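Local coordinates for protein ADP-ribose pyrophosphatase (Streptococcus suis, PDB 3O8S) that probably hydrolyses ADP-ribose or a related nucleoside diphosphate linked to another moiety, as a member of the Nudix hydrolase family, at residues D81-V86 and W93-G98; R74-Q79 and A190-A195. One frame throughout, in Å; residues are numbered along the deposited sequence.

Overall arrangement
Following the chain from the N terminus, strand 70-79 comes first and supplies 74-79, one half of contact 2. The chain then turns into strand 82-87 and doubles back along 93-99, and contact 1 closes this short hairpin between 81-86 and 93-98. Nearly ninety residues further on, helix 186-197 returns to 74-79 and closes the far longer loop of contact 2, which encloses contact 1. The two centres lie about 9 Å apart. Strand 70-79 joins them, pairing with both hairpin strands: Leu84 N lies 2.8 Å from Ile77 O and Pro96 O 2.8 Å from Ala75 N, both probable hydrogen bonds. Hairpin, central strand and helix 186-197 thus form one piece of the Nudix fold.

Contact 1: D81-V86 and W93-G98; sequences DKILLV and WSLPGG. With EDO (1,2-ethanediol), chain F.
Val86 and Ser94 face each other as an antiparallel hydrogen-bonded pair. Val86 N gives a nearly straight bond to Ser94 O at 2.7 Å (N-H...O 177°), and Ser94 N returns one to Val86 O at 2.9 Å. A CA-H...O contact from Trp93 CA also reaches Val86 O.

Beyond this pair the strands diverge and side chains take over. Leu95 begins by pointing away from 81-86, but its CD2 comes back to meet Ile83 CD1 at 3.6 Å, the two side chains crossing at about a right angle; the same methyl also touches Leu85 CD2. Leu84 holds its CG anti to the backbone N (chi1 179°), which carries the isobutyl end towards 93-98, where CD2 meets Pro96 CG at 3.6 Å, again at about a right angle. The proline also receives Val86 CG1, so its ring carbon is shared by two side chains of the opposite strand. At the other end, the Trp93 indole brings CE3 to 3.8 Å from Leu85 CB, with Leu85 O at the ring edge.

Ser94 OG makes a 2.6 Å hydrogen bond to O2 of an ethanediol, probably from the crystallisation liquor, which Arg74 and Lys183 also bind. In the second shell, Asn184 OD1 accepts from Leu95 N and Arg74 NH1 donates to Leu95 O, fixing the backbone where it leaves the pairing. The Nudix box begins at Gly98, and helix 106-118 is its helix; the bond from Gly97 N to Glu117 OE1 ties the two together, and glutamates of this helix probably bind the catalytic metal, as in relatives. Phe171 stacks edge-to-face with Trp93. Strand 82-87 runs between 70-79 and 167-171, while 93-99 also pairs with 70-79, and Leu189 of helix 186-197 covers Ile83, Leu85 and Leu95.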
ATOM      1  N   ASP A  81       4.638   1.158 -24.205  1.00 54.37           N
ATOM      2  CA  ASP A  81       5.673   1.105 -23.172  1.00 53.40           C
ATOM      3  C   ASP A  81       6.286   2.512 -22.880  1.00 56.76           C
ATOM      4  O   ASP A  81       7.340   2.596 -22.252  1.00 57.51           O
ATOM      5  CB  ASP A  81       6.761   0.062 -23.516  1.00 57.25           C
ATOM      6  CG  ASP A  81       6.327  -1.397 -23.384  1.00 67.45           C
ATOM      7  OD1 ASP A  81       5.373  -1.674 -22.620  1.00 68.13           O
ATOM      8  OD2 ASP A  81       6.980  -2.264 -23.990  1.00 77.39           O
ATOM      9  N   LYS A  82       5.611   3.606 -23.320  1.00 50.28           N
ATOM     10  CA  LYS A  82       5.972   4.992 -23.008  1.00 48.96           C
ATOM     11  C   LYS A  82       5.122   5.424 -21.804  1.00 48.70           C
ATOM     12  O   LYS A  82       3.935   5.093 -21.764  1.00 45.70           O
ATOM     13  CB  LYS A  82       5.761   5.928 -24.203  1.00 50.92           C
ATOM     14  CG  LYS A  82       6.746   5.742 -25.337  1.00 55.25           C
ATOM     15  CD  LYS A  82       6.437   6.731 -26.455  1.00 64.16           C
ATOM     16  CE  LYS A  82       7.404   6.642 -27.609  1.00 75.93           C
ATOM     17  NZ  LYS A  82       7.332   7.851 -28.474  1.00 85.71           N
ATOM     18  N   ILE A  83       5.714   6.144 -20.817  1.00 43.67           N
ATOM     19  CA  ILE A  83       4.961   6.501 -19.607  1.00 41.13           C
ATOM     20  C   ILE A  83       4.315   7.900 -19.695  1.00 48.93           C
ATOM     21  O   ILE A  83       4.922   8.821 -20.240  1.00 52.33           O
ATOM     22  CB  ILE A  83       5.861   6.362 -18.342  1.00 42.81           C
ATOM     23  CG1 ILE A  83       4.992   6.239 -17.054  1.00 39.70           C
ATOM     24  CG2 ILE A  83       6.962   7.504 -18.261  1.00 45.28           C
ATOM     25  CD1 ILE A  83       5.693   5.576 -15.859  1.00 49.00           C
ATOM     26  N   LEU A  84       3.102   8.071 -19.116  1.00 45.53           N
ATOM     27  CA  LEU A  84       2.487   9.402 -19.099  1.00 46.57           C
ATOM     28  C   LEU A  84       3.063  10.274 -17.951  1.00 49.76           C
ATOM     29  O   LEU A  84       3.027   9.889 -16.770  1.00 48.69           O
ATOM     30  CB  LEU A  84       0.948   9.379 -19.018  1.00 45.77           C
ATOM     31  CG  LEU A  84       0.367  10.810 -18.967  1.00 52.41           C
ATOM     32  CD1 LEU A  84      -0.093  11.330 -20.318  1.00 51.82           C
ATOM     33  CD2 LEU A  84      -0.593  10.987 -17.843  1.00 56.36           C
ATOM     34  N   LEU A  85       3.543  11.466 -18.307  1.00 46.61           N
ATOM     35  CA  LEU A  85       4.078  12.446 -17.349  1.00 47.31           C
ATOM     36  C   LEU A  85       3.365  13.766 -17.533  1.00 54.21           C
ATOM     37  O   LEU A  85       2.960  14.097 -18.648  1.00 54.10           O
ATOM     38  CB  LEU A  85       5.608  12.634 -17.480  1.00 48.26           C
ATOM     39  CG  LEU A  85       6.467  11.378 -17.255  1.00 50.29           C
ATOM     40  CD1 LEU A  85       7.854  11.574 -17.766  1.00 52.20           C
ATOM     41  CD2 LEU A  85       6.463  10.915 -15.802  1.00 49.32           C
ATOM     42  N   VAL A  86       3.175  14.493 -16.426  1.00 52.48           N
ATOM     43  CA  VAL A  86       2.539  15.806 -16.411  1.00 54.14           C
ATOM     44  C   VAL A  86       3.573  16.835 -15.969  1.00 62.78           C
ATOM     45  O   VAL A  86       4.415  16.549 -15.105  1.00 62.81           O
ATOM     46  CB  VAL A  86       1.229  15.873 -15.579  1.00 56.84           C
ATOM     47  CG1 VAL A  86       0.098  15.120 -16.281  1.00 54.27           C
ATOM     48  CG2 VAL A  86       1.422  15.364 -14.147  1.00 55.74           C
ATOM     49  N   TRP A  93       8.700  17.343 -14.601  1.00 62.83           N
ATOM     50  CA  TRP A  93       7.724  16.334 -14.982  1.00 59.03           C
ATOM     51  C   TRP A  93       7.552  15.259 -13.936  1.00 62.05           C
ATOM     52  O   TRP A  93       8.509  14.837 -13.264  1.00 62.84           O
ATOM     53  CB  TRP A  93       8.113  15.714 -16.322  1.00 57.23           C
ATOM     54  CG  TRP A  93       8.124  16.714 -17.449  1.00 60.29           C
ATOM     55  CD1 TRP A  93       9.073  17.668 -17.689  1.00 66.51           C
ATOM     56  CD2 TRP A  93       7.128  16.871 -18.467  1.00 59.14           C
ATOM     57  NE1 TRP A  93       8.747  18.386 -18.812  1.00 67.32           N
ATOM     58  CE2 TRP A  93       7.566  17.906 -19.324  1.00 66.03           C
ATOM     59  CE3 TRP A  93       5.927  16.204 -18.771  1.00 57.52           C
ATOM     60  CZ2 TRP A  93       6.818  18.330 -20.431  1.00 65.78           C
ATOM     61  CZ3 TRP A  93       5.191  16.615 -19.868  1.00 59.63           C
ATOM     62  CH2 TRP A  93       5.634  17.672 -20.685  1.00 63.40           C
ATOM     63  N   SER A  94       6.306  14.827 -13.775  1.00 54.91           N
ATOM     64  CA  SER A  94       6.018  13.808 -12.792  1.00 51.62           C
ATOM     65  C   SER A  94       4.800  12.980 -13.198  1.00 53.52           C
ATOM     66  O   SER A  94       4.032  13.362 -14.080  1.00 53.21           O
ATOM     67  CB  SER A  94       5.811  14.437 -11.409  1.00 53.02           C
ATOM     68  OG  SER A  94       4.714  15.335 -11.359  1.00 57.22           O
ATOM     69  N   LEU A  95       4.649  11.836 -12.564  1.00 50.13           N
ATOM     70  CA  LEU A  95       3.476  11.004 -12.733  1.00 49.52           C
ATOM     71  C   LEU A  95       2.289  11.740 -12.138  1.00 54.79           C
ATOM     72  O   LEU A  95       2.457  12.388 -11.084  1.00 54.27           O
ATOM     73  CB  LEU A  95       3.647   9.662 -11.985  1.00 47.82           C
ATOM     74  CG  LEU A  95       4.742   8.713 -12.419  1.00 51.18           C
ATOM     75  CD1 LEU A  95       4.815   7.530 -11.459  1.00 49.12           C
ATOM     76  CD2 LEU A  95       4.499   8.238 -13.825  1.00 51.60           C
ATOM     77  N   PRO A  96       1.079  11.631 -12.728  1.00 51.20           N
ATOM     78  CA  PRO A  96      -0.086  12.266 -12.088  1.00 52.50           C
ATOM     79  C   PRO A  96      -0.245  11.697 -10.679  1.00 57.19           C
ATOM     80  O   PRO A  96       0.069  10.527 -10.434  1.00 54.08           O
ATOM     81  CB  PRO A  96      -1.258  11.885 -13.010  1.00 53.05           C
ATOM     82  CG  PRO A  96      -0.616  11.616 -14.324  1.00 56.47           C
ATOM     83  CD  PRO A  96       0.697  10.953 -13.982  1.00 51.26           C
ATOM     84  N   GLY A  97      -0.641  12.545  -9.752  1.00 56.31           N
ATOM     85  CA  GLY A  97      -0.808  12.104  -8.381  1.00 55.81           C
ATOM     86  C   GLY A  97      -0.828  13.221  -7.375  1.00 61.58           C
ATOM     87  O   GLY A  97      -1.208  14.351  -7.682  1.00 63.27           O
ATOM     88  N   GLY A  98      -0.432  12.887  -6.169  1.00 58.16           N
ATOM     89  CA  GLY A  98      -0.430  13.825  -5.063  1.00 61.43           C
ATOM     90  C   GLY A  98      -0.933  13.180  -3.799  1.00 69.95           C
ATOM     91  O   GLY A  98      -1.170  11.965  -3.749  1.00 66.74           O
TER
HETATM   92  C1  EDO F 210       1.145  17.453 -10.376  1.00 66.10           C
HETATM   93  O1  EDO F 210       0.501  17.869  -9.167  1.00 71.21           O
HETATM   94  C2  EDO F 210       1.594  16.007 -10.226  1.00 62.76           C
HETATM   95  O2  EDO F 210       2.899  15.960  -9.644  1.00 64.76           O

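Contact 2: R74-Q79 and A190-A195; sequences RAAIFQ and ALCLEA. With EDO (1,2-ethanediol), chain F.
Ala76 meets Cys192 where strand and helix backbones come nearest, with the two CB atoms 3.6 Å apart and Cys192 SG equally close to the alanine methyl. At the first residue of 74-79, Arg74 turns to the bound ethanediol instead of the helix. Its chain bends at chi2 and chi3, bringing NH1 to 2.9 Å from EDO O2 near the guanidinium plane, while NH2 forms a salt bridge with Asp72. Two residues beyond Ala76 comes Phe78, on the same side of the strand. With CG beside its own backbone N (chi1 -66°), the ring reaches the helix backbone: CZ lies 3.3 Å from Leu193 N, approached obliquely, and Cys192 CB sits at the ring edge. Leu193 crosses the phenylalanine at about a right angle, its CD1 methyl 3.8 Å from Phe78 CE2.

The contact is therefore apolar, made by two strand residues against the adjacent Cys192 and Leu193 of the helix, whose axis lies 9.1 Å from the strand's at a crossing angle of -58°. A helix laid against the mixed sheet in this way is part of the alpha/beta/alpha sandwich of the Nudix fold, here joining helix 186-197 to strand 70-79. Helix 186-197 packs over one side of the sheet: Leu191 and Ala195 reach strand 120-132, while 74-79 has 82-87 and 93-99 as antiparallel neighbours and 145-157 as a parallel one, with Ile83 and Leu151 also touching Phe78.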
ATOM      1  N   ARG A  74       0.641   7.922  -6.839  1.00 46.83           N
ATOM      2  CA  ARG A  74       1.206   8.210  -8.168  1.00 45.53           C
ATOM      3  C   ARG A  74       0.642   7.234  -9.157  1.00 47.64           C
ATOM      4  O   ARG A  74       0.631   6.019  -8.882  1.00 47.14           O
ATOM      5  CB  ARG A  74       2.747   8.140  -8.178  1.00 44.75           C
ATOM      6  CG  ARG A  74       3.465   9.195  -7.325  1.00 51.07           C
ATOM      7  CD  ARG A  74       3.496  10.574  -7.957  1.00 51.98           C
ATOM      8  NE  ARG A  74       3.314  11.602  -6.931  1.00 61.28           N
ATOM      9  CZ  ARG A  74       3.020  12.875  -7.172  1.00 67.93           C
ATOM     10  NH1 ARG A  74       2.908  13.315  -8.418  1.00 55.32           N
ATOM     11  NH2 ARG A  74       2.855  13.724  -6.167  1.00 53.18           N
ATOM     12  N   ALA A  75       0.161   7.739 -10.303  1.00 43.95           N
ATOM     13  CA  ALA A  75      -0.396   6.871 -11.342  1.00 42.93           C
ATOM     14  C   ALA A  75       0.599   6.668 -12.479  1.00 44.21           C
ATOM     15  O   ALA A  75       1.144   7.635 -12.997  1.00 43.94           O
ATOM     16  CB  ALA A  75      -1.697   7.448 -11.879  1.00 44.48           C
ATOM     17  N   ALA A  76       0.842   5.409 -12.848  1.00 40.15           N
ATOM     18  CA  ALA A  76       1.741   5.038 -13.951  1.00 40.48           C
ATOM     19  C   ALA A  76       0.891   4.528 -15.114  1.00 43.01           C
ATOM     20  O   ALA A  76       0.259   3.491 -14.985  1.00 42.63           O
ATOM     21  CB  ALA A  76       2.717   3.967 -13.487  1.00 40.70           C
ATOM     22  N   ILE A  77       0.822   5.283 -16.202  1.00 41.02           N
ATOM     23  CA  ILE A  77       0.001   4.978 -17.383  1.00 41.15           C
ATOM     24  C   ILE A  77       0.916   4.762 -18.584  1.00 43.93           C
ATOM     25  O   ILE A  77       1.723   5.621 -18.896  1.00 43.63           O
ATOM     26  CB  ILE A  77      -1.039   6.128 -17.639  1.00 44.77           C
ATOM     27  CG1 ILE A  77      -1.888   6.429 -16.368  1.00 44.08           C
ATOM     28  CG2 ILE A  77      -1.959   5.832 -18.877  1.00 45.43           C
ATOM     29  CD1 ILE A  77      -2.268   7.920 -16.239  1.00 54.90           C
ATOM     30  N   PHE A  78       0.758   3.635 -19.279  1.00 41.60           N
ATOM     31  CA  PHE A  78       1.602   3.303 -20.435  1.00 41.92           C
ATOM     32  C   PHE A  78       0.819   3.165 -21.737  1.00 49.36           C
ATOM     33  O   PHE A  78      -0.302   2.674 -21.750  1.00 49.43           O
ATOM     34  CB  PHE A  78       2.396   1.995 -20.165  1.00 41.56           C
ATOM     35  CG  PHE A  78       3.409   2.132 -19.047  1.00 41.71           C
ATOM     36  CD1 PHE A  78       3.055   1.870 -17.727  1.00 42.85           C
ATOM     37  CD2 PHE A  78       4.703   2.572 -19.308  1.00 44.98           C
ATOM     38  CE1 PHE A  78       3.991   2.022 -16.685  1.00 43.60           C
ATOM     39  CE2 PHE A  78       5.636   2.716 -18.272  1.00 47.54           C
ATOM     40  CZ  PHE A  78       5.263   2.469 -16.962  1.00 43.01           C
ATOM     41  N   GLN A  79       1.449   3.576 -22.831  1.00 47.65           N
ATOM     42  CA  GLN A  79       0.989   3.436 -24.212  1.00 49.08           C
ATOM     43  C   GLN A  79       2.250   3.161 -25.027  1.00 54.46           C
ATOM     44  O   GLN A  79       3.175   3.971 -24.975  1.00 55.52           O
ATOM     45  CB  GLN A  79       0.198   4.684 -24.698  1.00 51.04           C
ATOM     46  CG  GLN A  79      -1.225   4.800 -24.087  1.00 54.14           C
ATOM     47  CD  GLN A  79      -2.185   3.683 -24.491  1.00 66.65           C
ATOM     48  OE1 GLN A  79      -2.645   3.607 -25.629  1.00 62.97           O
ATOM     49  NE2 GLN A  79      -2.532   2.800 -23.564  1.00 50.17           N
ATOM     50  N   ALA A 190      11.032   3.063 -14.128  1.00 48.52           N
ATOM     51  CA  ALA A 190      11.496   1.783 -14.679  1.00 48.79           C
ATOM     52  C   ALA A 190      10.794   0.616 -13.952  1.00 50.02           C
ATOM     53  O   ALA A 190      10.325  -0.324 -14.609  1.00 50.49           O
ATOM     54  CB  ALA A 190      13.012   1.673 -14.572  1.00 51.82           C
ATOM     55  N   LEU A 191      10.599   0.742 -12.631  1.00 43.92           N
ATOM     56  CA  LEU A 191       9.857  -0.251 -11.842  1.00 42.14           C
ATOM     57  C   LEU A 191       8.393  -0.349 -12.327  1.00 44.85           C
ATOM     58  O   LEU A 191       7.867  -1.455 -12.503  1.00 42.18           O
ATOM     59  CB  LEU A 191       9.909   0.067 -10.326  1.00 41.76           C
ATOM     60  CG  LEU A 191       9.427  -1.073  -9.392  1.00 44.71           C
ATOM     61  CD1 LEU A 191      10.468  -2.225  -9.344  1.00 45.98           C
ATOM     62  CD2 LEU A 191       9.088  -0.548  -7.972  1.00 40.44           C
ATOM     63  N   CYS A 192       7.755   0.806 -12.571  1.00 43.06           N
ATOM     64  CA  CYS A 192       6.380   0.865 -13.096  1.00 41.61           C
ATOM     65  C   CYS A 192       6.288   0.196 -14.474  1.00 43.77           C
ATOM     66  O   CYS A 192       5.353  -0.577 -14.694  1.00 42.50           O
ATOM     67  CB  CYS A 192       5.890   2.310 -13.144  1.00 42.21           C
ATOM     68  SG  CYS A 192       5.649   3.059 -11.514  1.00 45.58           S
ATOM     69  N   LEU A 193       7.292   0.425 -15.377  1.00 41.18           N
ATOM     70  CA  LEU A 193       7.319  -0.219 -16.709  1.00 41.38           C
ATOM     71  C   LEU A 193       7.394  -1.748 -16.576  1.00 46.36           C
ATOM     72  O   LEU A 193       6.629  -2.471 -17.234  1.00 45.76           O
ATOM     73  CB  LEU A 193       8.477   0.310 -17.571  1.00 43.88           C
ATOM     74  CG  LEU A 193       8.693  -0.345 -18.962  1.00 49.73           C
ATOM     75  CD1 LEU A 193       7.478  -0.175 -19.869  1.00 49.21           C
ATOM     76  CD2 LEU A 193       9.911   0.210 -19.633  1.00 51.32           C
ATOM     77  N   GLU A 194       8.290  -2.227 -15.695  1.00 43.19           N
ATOM     78  CA  GLU A 194       8.450  -3.644 -15.409  1.00 44.18           C
ATOM     79  C   GLU A 194       7.100  -4.228 -14.913  1.00 44.13           C
ATOM     80  O   GLU A 194       6.700  -5.277 -15.402  1.00 43.35           O
ATOM     81  CB  GLU A 194       9.595  -3.866 -14.397  1.00 46.96           C
ATOM     82  CG  GLU A 194      10.000  -5.321 -14.202  1.00 63.00           C
ATOM     83  CD  GLU A 194      10.883  -5.586 -12.992  1.00 86.54           C
ATOM     84  OE1 GLU A 194      11.648  -4.671 -12.600  1.00 61.42           O
ATOM     85  OE2 GLU A 194      10.804  -6.707 -12.432  1.00 77.20           O
ATOM     86  N   ALA A 195       6.381  -3.522 -14.003  1.00 38.44           N
ATOM     87  CA  ALA A 195       5.049  -3.948 -13.535  1.00 36.24           C
ATOM     88  C   ALA A 195       4.037  -4.011 -14.695  1.00 42.31           C
ATOM     89  O   ALA A 195       3.271  -4.980 -14.780  1.00 43.65           O
ATOM     90  CB  ALA A 195       4.537  -3.010 -12.454  1.00 35.51           C
TER
HETATM   91  C1  EDO F 210       1.145  17.453 -10.376  1.00 66.10           C
HETATM   92  O1  EDO F 210       0.501  17.869  -9.167  1.00 71.21           O
HETATM   93  C2  EDO F 210       1.594  16.007 -10.226  1.00 62.76           C
HETATM   94  O2  EDO F 210       2.899  15.960  -9.644  1.00 64.76           O